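Local coordinates for protein rifamycin polyketide synthase (Amycolatopsis mediterranei, PDB 4LN9) that catalyses, through its double-hotdog dehydratase domain, the dehydration of a polyketide intermediate in the terminal module of rifamycin assembly, at residues Trp66-Ala71 / Tyr192-Phe198; Ala183-Leu187 / Met247-Ala251; Ala200-Trp205 / Phe216-Leu221; Gly210-Glu214 / Val284-Arg289. One frame throughout, in Å; residues are numbered along the deposited sequence.

Contact 1: residues Trp66-Ala71 / Tyr192-Phe198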
loop_
_atom_site.group_PDB
_atom_site.type_symbol
_atom_site.label_atom_id
_atom_site.label_comp_id
_atom_site.label_asym_id
_atom_site.label_seq_id
_atom_site.Cartn_x
_atom_site.Cartn_y
_atom_site.Cartn_z
ATOM N N TRP A 66 -11.965 -19.516 11.548
ATOM C CA TRP A 66 -11.269 -20.784 11.389
ATOM C C TRP A 66 -9.826 -20.723 11.838
ATOM O O TRP A 66 -9.260 -21.743 12.245
ATOM C CB TRP A 66 -11.386 -21.257 9.945
ATOM C CG TRP A 66 -10.524 -20.475 8.990
ATOM C CD1 TRP A 66 -10.900 -19.425 8.157
ATOM C CD2 TRP A 66 -9.111 -20.703 8.705
ATOM N NE1 TRP A 66 -9.831 -18.988 7.417
ATOM C CE2 TRP A 66 -8.728 -19.720 7.693
ATOM C CE3 TRP A 66 -8.153 -21.577 9.189
ATOM C CZ2 TRP A 66 -7.445 -19.655 7.186
ATOM C CZ3 TRP A 66 -6.864 -21.507 8.664
ATOM C CH2 TRP A 66 -6.515 -20.556 7.701
ATOM N N LEU A 67 -9.325 -19.507 12.045
ATOM C CA LEU A 67 -7.987 -19.328 12.606
ATOM C C LEU A 67 -7.917 -19.828 14.047
ATOM O O LEU A 67 -6.858 -20.247 14.515
ATOM C CB LEU A 67 -7.555 -17.860 12.538
ATOM C CG LEU A 67 -7.388 -17.201 11.164
ATOM C CD1 LEU A 67 -7.074 -15.715 11.320
ATOM C CD2 LEU A 67 -6.315 -17.902 10.336
ATOM N N ALA A 68 -9.056 -19.825 14.734
ATOM C CA ALA A 68 -9.128 -20.354 16.091
ATOM C C ALA A 68 -8.776 -21.838 16.128
ATOM O O ALA A 68 -8.307 -22.347 17.147
ATOM C CB ALA A 68 -10.509 -20.116 16.687
ATOM N N ASP A 69 -8.844 -22.489 14.966
ATOM C CA ASP A 69 -8.571 -23.924 14.881
ATOM C C ASP A 69 -7.082 -24.266 14.847
ATOM O O ASP A 69 -6.711 -25.439 14.785
ATOM C CB ASP A 69 -9.284 -24.537 13.676
ATOM C CG ASP A 69 -10.763 -24.739 13.923
ATOM O OD1 ASP A 69 -11.193 -24.589 15.087
ATOM O OD2 ASP A 69 -11.503 -24.999 12.951
ATOM N N HIS A 70 -6.234 -23.244 14.878
ATOM C CA HIS A 70 -4.799 -23.445 15.048
ATOM C C HIS A 70 -4.286 -22.612 16.184
ATOM O O HIS A 70 -4.164 -21.393 16.065
ATOM C CB HIS A 70 -4.053 -23.094 13.766
ATOM C CG HIS A 70 -2.574 -23.405 13.814
ATOM N ND1 HIS A 70 -1.667 -22.536 14.293
ATOM C CD2 HIS A 70 -1.865 -24.537 13.418
ATOM C CE1 HIS A 70 -0.440 -23.089 14.231
ATOM N NE2 HIS A 70 -0.562 -24.310 13.685
ATOM N N ALA A 71 -4.097 -23.248 17.335
ATOM C CA ALA A 71 -3.687 -22.541 18.542
ATOM C C ALA A 71 -2.647 -23.368 19.283
ATOM O O ALA A 71 -2.761 -24.591 19.358
ATOM C CB ALA A 71 -4.892 -22.281 19.438
ATOM N N TYR A 192 -0.258 -28.967 21.060
ATOM C CA TYR A 192 -0.753 -28.638 19.721
ATOM C C TYR A 192 -2.278 -28.687 19.675
ATOM O O TYR A 192 -2.862 -29.764 19.555
ATOM C CB TYR A 192 -0.196 -29.621 18.686
ATOM C CG TYR A 192 1.309 -29.603 18.542
ATOM C CD1 TYR A 192 1.938 -28.655 17.744
ATOM C CD2 TYR A 192 2.086 -30.624 19.076
ATOM C CE1 TYR A 192 3.308 -28.669 17.562
ATOM C CE2 TYR A 192 3.457 -30.648 18.898
ATOM C CZ TYR A 192 4.062 -29.670 18.138
ATOM O OH TYR A 192 5.426 -29.687 17.960
ATOM N N GLY A 193 -2.913 -27.520 19.610
ATOM C CA GLY A 193 -4.372 -27.464 19.595
ATOM C C GLY A 193 -4.959 -27.379 18.197
ATOM O O GLY A 193 -5.400 -26.310 17.772
ATOM N N TYR A 194 -5.055 -28.515 17.512
ATOM C CA TYR A 194 -5.718 -28.542 16.212
ATOM C C TYR A 194 -7.227 -28.693 16.358
ATOM O O TYR A 194 -7.722 -29.758 16.726
ATOM C CB TYR A 194 -5.164 -29.661 15.328
ATOM C CG TYR A 194 -3.690 -29.534 15.017
ATOM C CD1 TYR A 194 -3.208 -28.495 14.228
ATOM C CD2 TYR A 194 -2.793 -30.504 15.440
ATOM C CE1 TYR A 194 -1.864 -28.401 13.914
ATOM C CE2 TYR A 194 -1.449 -30.417 15.133
ATOM C CZ TYR A 194 -0.987 -29.360 14.380
ATOM O OH TYR A 194 0.354 -29.271 14.080
ATOM N N GLY A 195 -7.955 -27.635 16.019
ATOM C CA GLY A 195 -9.400 -27.726 15.864
ATOM C C GLY A 195 -9.794 -28.390 14.559
ATOM O O GLY A 195 -8.933 -28.771 13.766
ATOM N N PRO A 196 -11.107 -28.435 14.286
ATOM C CA PRO A 196 -11.713 -29.202 13.198
ATOM C C PRO A 196 -11.145 -28.863 11.822
ATOM O O PRO A 196 -11.010 -29.753 10.983
ATOM C CB PRO A 196 -13.186 -28.800 13.272
ATOM C CG PRO A 196 -13.404 -28.480 14.709
ATOM C CD PRO A 196 -12.124 -27.850 15.180
ATOM N N THR A 197 -10.900 -27.584 11.558
ATOM C CA THR A 197 -10.353 -27.185 10.265
ATOM C C THR A 197 -9.020 -27.872 9.976
ATOM O O THR A 197 -8.751 -28.266 8.841
ATOM C CB THR A 197 -10.181 -25.659 10.151
ATOM O OG1 THR A 197 -11.436 -25.017 10.410
ATOM C CG2 THR A 197 -9.707 -25.281 8.755
ATOM N N PHE A 198 -8.221 -28.082 11.017
ATOM C CA PHE A 198 -6.866 -28.588 10.830
ATOM C C PHE A 198 -6.763 -30.095 11.015
ATOM O O PHE A 198 -5.725 -30.687 10.724
ATOM C CB PHE A 198 -5.878 -27.879 11.755
ATOM C CG PHE A 198 -5.533 -26.489 11.316
ATOM C CD1 PHE A 198 -4.307 -26.212 10.734
ATOM C CD2 PHE A 198 -6.470 -25.474 11.410
ATOM C CE1 PHE A 198 -4.000 -24.934 10.308
ATOM C CE2 PHE A 198 -6.167 -24.191 10.997
ATOM C CZ PHE A 198 -4.937 -23.925 10.425
HETATM O O HOH W 1 -7.335 -24.822 18.623
HETATM O O HOH W 2 0.939 -27.214 12.801
#
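D69 OD2 accepts two hydrogen bonds from one residue. T197 OG1 lies 2.5 Å from D69 OD2 and meets the lone pair anti to the other carboxylate oxygen, while T197 N, 3.0 Å from D69 OD2, comes in from above the carboxylate plane (52° out of it). T197 can offer both because its chi1 of -56° sets the hydroxyl beside its own backbone N. The main chains continue the grip: G195 N donates to D69 O at 2.8 Å, and G193 N to A71 O at 2.9 Å, with a weak return bond from A71 N to G193 O. H70 and Y194 form the antiparallel non-hydrogen-bonded pair between these rungs. Y194-G195-P196 matches the YGP motif of polyketide synthase dehydratases, and H70 fits the place of the family's catalytic histidine, an assignment inferred from sequence. With CG anti to the backbone N (chi1 -174°), the H70 side chain runs alongside that of Y194, pointing the same way. H70 CB sits over one face of the F198 ring, 3.8 Å from the centroid, a CH-pi contact; W66 meets F198 rim to rim, CZ3 to CZ 3.6 Å. A water at the in-plane edge of both the H70 and Y194 rings is 2.5 Å from Y194 OH and makes a weak bond to H70 NE2. On the other side of the imidazole, H70 ND1 is hydrogen-bonded to I77 O.

Contact 2: residues Ala183-Leu187 / Met247-Ala251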
loop_
_atom_site.group_PDB
_atom_site.type_symbol
_atom_site.label_atom_id
_atom_site.label_comp_id
_atom_site.label_asym_id
_atom_site.label_seq_id
_atom_site.Cartn_x
_atom_site.Cartn_y
_atom_site.Cartn_z
ATOM N N ALA A 183 -4.869 -39.988 18.359
ATOM C CA ALA A 183 -3.645 -39.249 18.040
ATOM C C ALA A 183 -3.786 -37.731 18.195
ATOM O O ALA A 183 -2.895 -37.076 18.737
ATOM C CB ALA A 183 -3.151 -39.606 16.642
ATOM N N TYR A 184 -4.871 -37.168 17.669
ATOM C CA TYR A 184 -5.086 -35.720 17.728
ATOM C C TYR A 184 -5.337 -35.241 19.164
ATOM O O TYR A 184 -5.153 -34.064 19.475
ATOM C CB TYR A 184 -6.243 -35.294 16.809
ATOM C CG TYR A 184 -5.837 -34.947 15.382
ATOM C CD1 TYR A 184 -6.533 -35.467 14.295
ATOM C CD2 TYR A 184 -4.836 -34.014 15.125
ATOM C CE1 TYR A 184 -6.180 -35.145 12.996
ATOM C CE2 TYR A 184 -4.476 -33.686 13.828
ATOM C CZ TYR A 184 -5.148 -34.256 12.766
ATOM O OH TYR A 184 -4.788 -33.940 11.475
ATOM N N ASP A 185 -5.713 -36.167 20.043
ATOM C CA ASP A 185 -5.844 -35.873 21.471
ATOM C C ASP A 185 -4.480 -35.852 22.154
ATOM O O ASP A 185 -4.214 -35.007 23.009
ATOM C CB ASP A 185 -6.748 -36.902 22.156
ATOM C CG ASP A 185 -8.220 -36.660 21.882
ATOM O OD1 ASP A 185 -8.572 -35.547 21.439
ATOM O OD2 ASP A 185 -9.029 -37.584 22.117
ATOM N N VAL A 186 -3.629 -36.802 21.786
ATOM C CA VAL A 186 -2.293 -36.897 22.357
ATOM C C VAL A 186 -1.437 -35.697 21.953
ATOM O O VAL A 186 -0.610 -35.221 22.733
ATOM C CB VAL A 186 -1.596 -38.204 21.929
ATOM C CG1 VAL A 186 -0.205 -38.289 22.539
ATOM C CG2 VAL A 186 -2.437 -39.407 22.332
ATOM N N LEU A 187 -1.729 -35.142 20.779
ATOM C CA LEU A 187 -1.082 -33.917 20.314
ATOM C C LEU A 187 -1.560 -32.686 21.082
ATOM O O LEU A 187 -0.760 -31.820 21.438
ATOM C CB LEU A 187 -1.310 -33.725 18.810
ATOM C CG LEU A 187 -0.534 -34.652 17.872
ATOM C CD1 LEU A 187 -0.758 -34.265 16.417
ATOM C CD2 LEU A 187 0.950 -34.640 18.210
ATOM N N MET A 247 3.637 -35.927 12.810
ATOM C CA MET A 247 3.418 -35.843 14.250
ATOM C C MET A 247 2.272 -36.756 14.664
ATOM O O MET A 247 2.379 -37.505 15.635
ATOM C CB MET A 247 3.097 -34.405 14.658
ATOM C CG MET A 247 4.305 -33.489 14.727
ATOM S SD MET A 247 3.843 -31.751 14.595
ATOM C CE MET A 247 2.454 -31.683 15.724
ATOM N N VAL A 248 1.161 -36.658 13.940
ATOM C CA VAL A 248 0.059 -37.595 14.101
ATOM C C VAL A 248 0.559 -39.036 14.064
ATOM O O VAL A 248 0.199 -39.850 14.914
ATOM C CB VAL A 248 -1.015 -37.399 13.014
ATOM C CG1 VAL A 248 -1.981 -38.575 13.005
ATOM C CG2 VAL A 248 -1.760 -36.092 13.236
ATOM N N SER A 249 1.457 -39.321 13.125
ATOM C CA SER A 249 2.110 -40.622 13.060
ATOM C C SER A 249 2.805 -40.966 14.376
ATOM O O SER A 249 2.604 -42.047 14.928
ATOM C CB SER A 249 3.115 -40.663 11.906
ATOM O OG SER A 249 3.636 -41.970 11.731
ATOM N N ALA A 250 3.599 -40.030 14.889
ATOM C CA ALA A 250 4.363 -40.265 16.111
ATOM C C ALA A 250 3.460 -40.369 17.340
ATOM O O ALA A 250 3.674 -41.217 18.205
ATOM C CB ALA A 250 5.407 -39.175 16.304
ATOM N N ALA A 251 2.421 -39.538 17.386
ATOM C CA ALA A 251 1.517 -39.503 18.534
ATOM C C ALA A 251 0.804 -40.836 18.767
ATOM O O ALA A 251 0.287 -41.087 19.855
ATOM C CB ALA A 251 0.508 -38.376 18.382
#
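V248 CG2 fills the tight part of this contact, wedged between two side chains of helix 183-190. V248 CG2 lies over one face of the Y184 ring, 4.1 Å from the centroid and 29° off the ring normal, a CH-pi contact, and meets L187 CD1 at 3.8 Å. The V248 branches divide the work: CG2, anti to the carbonyl carbon, takes the ring and the leucine, while CG1, anti to the backbone N (chi1 167°), faces A183 CB at 4.0 Å. A251 CB makes a second close spot, 3.7 Å from A183 O and 3.8 Å from L187 CD2. A183 and A251 lie at the crossing, where the segment axes pass 8.5 Å apart at 95°, almost perpendicular. No hydrogen bond joins the segments; the packing is of aliphatic groups on one another, on the tyrosine ring and on backbone carbonyls. Toward solvent it thins out: exposed V186 reaches A251 with CB to CB at 4.1 Å, its two methyls near A251 O, and at the flank the bent M247 chain brings CE to L187 CD2 at a similar distance. The pair belongs to the second hotdog, where helix 236-251 is crossed by helix 183-190. Y184 OH is hydrogen-bonded to H244 of the former and to V201 N at the start of strand 201-207, while L187 and M247 both pack on Y194 of strand 192-194.

Contact 3: residues Ala200-Trp205 / Phe216-Leu221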
loop_
_atom_site.group_PDB
_atom_site.type_symbol
_atom_site.label_atom_id
_atom_site.label_comp_id
_atom_site.label_asym_id
_atom_site.label_seq_id
_atom_site.Cartn_x
_atom_site.Cartn_y
_atom_site.Cartn_z
ATOM N N ALA A 200 -7.182 -32.816 9.497
ATOM C CA ALA A 200 -7.463 -33.222 8.126
ATOM C C ALA A 200 -6.725 -34.500 7.736
ATOM O O ALA A 200 -6.847 -34.970 6.605
ATOM C CB ALA A 200 -7.133 -32.097 7.157
ATOM N N VAL A 201 -5.914 -35.027 8.645
ATOM C CA VAL A 201 -5.205 -36.271 8.375
ATOM C C VAL A 201 -6.161 -37.457 8.463
ATOM O O VAL A 201 -6.754 -37.706 9.512
ATOM C CB VAL A 201 -4.031 -36.479 9.349
ATOM C CG1 VAL A 201 -3.351 -37.812 9.075
ATOM C CG2 VAL A 201 -3.034 -35.337 9.224
ATOM N N ARG A 202 -6.374 -38.132 7.336
ATOM C CA ARG A 202 -7.387 -39.186 7.243
ATOM C C ARG A 202 -6.807 -40.587 7.428
ATOM O O ARG A 202 -7.493 -41.497 7.893
ATOM C CB ARG A 202 -8.129 -39.098 5.908
ATOM C CG ARG A 202 -8.869 -37.786 5.709
ATOM C CD ARG A 202 -10.244 -37.839 6.355
ATOM N NE ARG A 202 -11.066 -38.883 5.753
ATOM C CZ ARG A 202 -12.125 -39.436 6.335
ATOM N NH1 ARG A 202 -12.538 -39.005 7.521
ATOM N NH2 ARG A 202 -12.798 -40.394 5.711
ATOM N N ALA A 203 -5.569 -40.771 6.983
ATOM C CA ALA A 203 -4.881 -42.046 7.123
ATOM C C ALA A 203 -3.387 -41.779 7.054
ATOM O O ALA A 203 -2.951 -40.827 6.408
ATOM C CB ALA A 203 -5.297 -42.996 6.007
ATOM N N VAL A 204 -2.607 -42.617 7.726
ATOM C CA VAL A 204 -1.157 -42.527 7.659
ATOM C C VAL A 204 -0.565 -43.920 7.483
ATOM O O VAL A 204 -1.084 -44.890 8.032
ATOM C CB VAL A 204 -0.587 -41.901 8.943
ATOM C CG1 VAL A 204 0.920 -42.098 9.009
ATOM C CG2 VAL A 204 -0.946 -40.424 9.012
ATOM N N TRP A 205 0.406 -44.042 6.576
ATOM C CA TRP A 205 1.223 -45.254 6.511
ATOM C C TRP A 205 2.663 -44.908 6.703
ATOM O O TRP A 205 3.107 -43.830 6.303
ATOM C CB TRP A 205 1.053 -45.960 5.169
ATOM C CG TRP A 205 -0.376 -46.289 4.822
ATOM C CD1 TRP A 205 -0.999 -47.533 4.871
ATOM C CD2 TRP A 205 -1.362 -45.392 4.215
ATOM N NE1 TRP A 205 -2.289 -47.447 4.413
ATOM C CE2 TRP A 205 -2.571 -46.188 4.011
ATOM C CE3 TRP A 205 -1.367 -44.052 3.857
ATOM C CZ2 TRP A 205 -3.722 -45.642 3.469
ATOM C CZ3 TRP A 205 -2.537 -43.511 3.321
ATOM C CH2 TRP A 205 -3.676 -44.295 3.108
ATOM N N PHE A 216 3.465 -41.610 4.541
ATOM C CA PHE A 216 2.433 -41.411 3.529
ATOM C C PHE A 216 1.104 -41.088 4.204
ATOM O O PHE A 216 0.818 -41.594 5.288
ATOM C CB PHE A 216 2.294 -42.672 2.671
ATOM C CG PHE A 216 3.560 -43.063 1.965
ATOM C CD1 PHE A 216 4.018 -42.329 0.883
ATOM C CD2 PHE A 216 4.349 -44.098 2.446
ATOM C CE1 PHE A 216 5.203 -42.659 0.254
ATOM C CE2 PHE A 216 5.522 -44.450 1.805
ATOM C CZ PHE A 216 5.963 -43.713 0.722
ATOM N N ALA A 217 0.327 -40.188 3.611
ATOM C CA ALA A 217 -0.949 -39.818 4.210
ATOM C C ALA A 217 -1.975 -39.390 3.175
ATOM O O ALA A 217 -1.627 -38.900 2.100
ATOM C CB ALA A 217 -0.758 -38.732 5.256
ATOM N N GLU A 218 -3.245 -39.634 3.489
ATOM C CA GLU A 218 -4.331 -38.959 2.803
ATOM C C GLU A 218 -4.853 -37.823 3.662
ATOM O O GLU A 218 -5.056 -37.976 4.868
ATOM C CB GLU A 218 -5.454 -39.942 2.457
ATOM C CG GLU A 218 -5.032 -41.020 1.466
ATOM C CD GLU A 218 -6.180 -41.899 1.001
ATOM O OE1 GLU A 218 -7.337 -41.420 0.975
ATOM O OE2 GLU A 218 -5.904 -43.024 0.529
ATOM N N ILE A 219 -4.955 -36.649 3.047
ATOM C CA ILE A 219 -5.370 -35.444 3.742
ATOM C C ILE A 219 -6.627 -34.929 3.060
ATOM O O ILE A 219 -6.706 -34.911 1.833
ATOM C CB ILE A 219 -4.292 -34.347 3.643
ATOM C CG1 ILE A 219 -2.900 -34.931 3.899
ATOM C CG2 ILE A 219 -4.598 -33.205 4.600
ATOM C CD1 ILE A 219 -2.684 -35.403 5.321
ATOM N N ALA A 220 -7.658 -34.653 3.851
ATOM C CA ALA A 220 -8.878 -34.064 3.318
ATOM C C ALA A 220 -9.452 -33.070 4.317
ATOM O O ALA A 220 -9.619 -33.388 5.494
ATOM C CB ALA A 220 -9.896 -35.151 3.005
ATOM N N LEU A 221 -9.661 -31.836 3.866
ATOM C CA LEU A 221 -10.258 -30.809 4.716
ATOM C C LEU A 221 -11.698 -31.194 5.026
ATOM O O LEU A 221 -12.386 -31.758 4.176
ATOM C CB LEU A 221 -10.230 -29.450 4.012
ATOM C CG LEU A 221 -8.891 -28.709 3.934
ATOM C CD1 LEU A 221 -9.102 -27.285 3.439
ATOM C CD2 LEU A 221 -8.182 -28.717 5.280
#
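W205 turns the edge of its six-membered ring to the opposite strand: F216 C and E218 CG lie at that edge in the ring plane, and W205 CH2 comes within 3.6 Å of E218 OE2. The E218 carboxylate is inclined 37° to the indole, and its OE2 is hydrogen-bonded to W170 NE1; the W170 ring also meets W205 edge-to-face. The F216 ring turns from the hairpin partner and meets F165. With CG beside the backbone N (chi1 -55°), the W205 indole lies along the neighbouring strand, its CE3 4.1 Å from F216 CB.

The backbones form an antiparallel hairpin, the strand axes 174° apart. W205 and F216 exchange two bonds, W205 N to F216 O at 2.8 Å and F216 N to W205 O at 2.9 Å. Farther along, R202 N donates to E218 O at 2.8 Å and E218 N to A203 O at 3.2 Å. R202 and A203 thus both face E218, a classic beta bulge, and the register shifts by one residue. A220 N then bonds to A200 O.

V201, V204, A217 and I219 share one face. There I219 CD1 touches V201 CG2 at 3.9 Å, while I219 CG2 packs on A200 CB. This face lies against helix 236-251, with V201 on H244 and I219 on L238 and A241. In the sheet, the hairpin is flanked by strand 176-178, bonded through V204, and by strand 279-285, bonded through A217 and I219.

Contact 4: residues Gly210-Glu214 / Val284-Arg289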
loop_
_atom_site.group_PDB
_atom_site.type_symbol
_atom_site.label_atom_id
_atom_site.label_comp_id
_atom_site.label_asym_id
_atom_site.label_seq_id
_atom_site.Cartn_x
_atom_site.Cartn_y
_atom_site.Cartn_z
ATOM N N GLY A 210 14.942 -45.255 10.020
ATOM C CA GLY A 210 15.839 -44.220 10.530
ATOM C C GLY A 210 15.660 -42.883 9.838
ATOM O O GLY A 210 14.592 -42.273 9.907
ATOM N N ASN A 211 16.726 -42.408 9.200
ATOM C CA ASN A 211 16.648 -41.234 8.336
ATOM C C ASN A 211 16.074 -41.598 6.971
ATOM O O ASN A 211 15.954 -40.752 6.086
ATOM C CB ASN A 211 18.033 -40.598 8.178
ATOM C CG ASN A 211 17.971 -39.189 7.613
ATOM O OD1 ASN A 211 18.411 -38.938 6.492
ATOM N ND2 ASN A 211 17.440 -38.260 8.399
ATOM N N THR A 212 15.688 -42.862 6.823
ATOM C CA THR A 212 15.135 -43.355 5.570
ATOM C C THR A 212 13.621 -43.530 5.713
ATOM O O THR A 212 12.947 -44.028 4.810
ATOM C CB THR A 212 15.803 -44.685 5.168
ATOM O OG1 THR A 212 15.269 -45.141 3.919
ATOM C CG2 THR A 212 15.576 -45.744 6.236
ATOM N N THR A 213 13.090 -43.001 6.814
ATOM C CA THR A 213 11.656 -42.990 7.085
ATOM C C THR A 213 10.877 -42.228 6.013
ATOM O O THR A 213 11.165 -41.062 5.738
ATOM C CB THR A 213 11.366 -42.349 8.459
ATOM O OG1 THR A 213 11.830 -43.215 9.502
ATOM C CG2 THR A 213 9.873 -42.105 8.632
ATOM N N GLU A 214 9.851 -42.872 5.462
ATOM C CA GLU A 214 8.831 -42.187 4.666
ATOM C C GLU A 214 7.497 -42.215 5.401
ATOM O O GLU A 214 7.082 -43.259 5.904
ATOM C CB GLU A 214 8.663 -42.880 3.311
ATOM C CG GLU A 214 9.927 -42.968 2.475
ATOM C CD GLU A 214 9.742 -43.829 1.240
ATOM O OE1 GLU A 214 9.731 -45.069 1.378
ATOM O OE2 GLU A 214 9.589 -43.266 0.135
ATOM N N VAL A 284 6.027 -37.667 2.837
ATOM C CA VAL A 284 6.946 -36.839 3.610
ATOM C C VAL A 284 8.196 -37.626 3.992
ATOM O O VAL A 284 8.102 -38.751 4.482
ATOM C CB VAL A 284 6.275 -36.275 4.878
ATOM C CG1 VAL A 284 7.269 -35.453 5.684
ATOM C CG2 VAL A 284 5.066 -35.428 4.504
ATOM N N ALA A 285 9.365 -37.070 3.681
ATOM C CA ALA A 285 10.634 -37.733 3.983
ATOM C C ALA A 285 11.649 -36.808 4.652
ATOM O O ALA A 285 11.409 -35.610 4.802
ATOM C CB ALA A 285 11.225 -38.351 2.724
ATOM N N LYS A 286 12.817 -37.361 4.975
ATOM C CA LYS A 286 13.876 -36.618 5.659
ATOM C C LYS A 286 15.134 -36.532 4.798
ATOM O O LYS A 286 15.905 -37.489 4.723
ATOM C CB LYS A 286 14.220 -37.290 6.991
ATOM C CG LYS A 286 13.233 -37.000 8.108
ATOM C CD LYS A 286 12.776 -38.279 8.791
ATOM C CE LYS A 286 11.865 -37.979 9.975
ATOM N NZ LYS A 286 10.950 -39.128 10.263
ATOM N N PRO A 287 15.411 -35.341 4.241
ATOM C CA PRO A 287 16.700 -35.113 3.587
ATOM C C PRO A 287 17.863 -35.076 4.585
ATOM O O PRO A 287 18.972 -35.498 4.257
ATOM C CB PRO A 287 16.520 -33.743 2.922
ATOM C CG PRO A 287 15.044 -33.565 2.790
ATOM C CD PRO A 287 14.458 -34.247 3.992
ATOM N N GLU A 288 17.625 -34.491 5.757
ATOM C CA GLU A 288 18.592 -34.523 6.857
ATOM C C GLU A 288 17.833 -34.844 8.142
ATOM O O GLU A 288 16.609 -34.962 8.122
ATOM C CB GLU A 288 19.295 -33.167 6.989
ATOM C CG GLU A 288 19.735 -32.559 5.667
ATOM C CD GLU A 288 20.990 -33.207 5.111
ATOM O OE1 GLU A 288 21.901 -33.521 5.907
ATOM O OE2 GLU A 288 21.074 -33.382 3.877
ATOM N N ARG A 289 18.548 -35.000 9.252
ATOM C CA ARG A 289 17.932 -35.535 10.466
ATOM C C ARG A 289 16.992 -34.542 11.145
ATOM O O ARG A 289 16.144 -34.931 11.948
ATOM C CB ARG A 289 18.988 -36.037 11.455
ATOM C CG ARG A 289 18.491 -37.153 12.363
ATOM C CD ARG A 289 19.430 -37.386 13.537
ATOM N NE ARG A 289 20.388 -38.457 13.270
ATOM C CZ ARG A 289 21.483 -38.674 13.992
ATOM N NH1 ARG A 289 21.754 -37.904 15.035
ATOM N NH2 ARG A 289 22.314 -39.653 13.661
HETATM O O HOH W 3 13.451 -40.307 5.108
HETATM O O HOH W 4 8.804 -39.210 7.484
#
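K286 and T213 lay their side chains alongside each other, pointing the same way, and K286 NZ ends 3.6 Å from T213 CG2. Beside them the N211 side chain reaches over the backbone of K286 and E288. Direct polar bonding between the main chains gives way here to water: one molecule donates to N211 O at 2.7 Å and to T213 O at 2.5 Å, and accepts from K286 N at 3.0 Å. Another donates to V284 O at 3.1 Å, with a weak bond to T213 O. The E214 CA-H points to V284 O (CA to O 3.5 Å, 140° at the hydrogen).

The loop residues 210-213 form a type I beta turn, next to the start of strand 214-220 in the hairpin of the second hotdog. T213 OG1 donates to G210 O at 2.9 Å, tying the two ends of the turn together and placing T213 CG2, anti to the backbone N, toward the lysine.

Farther out, E214 is anchored by salt bridges from OE2 to R283 and from OE1 to R207. Backbone bonds link V284 to T215 in the adjoining strand and A285 to S293 in strand 291-297. On the far side of P287, E288 N is hydrogen-bonded to S291 OG.

Contacts 1, 2 and 3 form a continuous group. The centres of contacts 1 and 2 are about 14 Å apart, and L187 O is 2.9 Å from Y192 N, a probable hydrogen bond; M247 CE also packs on Y192 CE2. Contact 3 lies about 13 Å from contact 2, centre to centre, with S249 OG 3.8 Å from V204 CG1. Y194 of contact 1 packs on D240 and meets the H244 ring of helix 236-251. H70 and D240 match the family's catalytic His and Asp by sequence, so this side probably lines the active site. Contacts 3 and 4, centres about 18 Å apart, both reach neighbouring strands 214-220 and 279-285; contact 4's nearest atoms lie about 12 Å from contact 1.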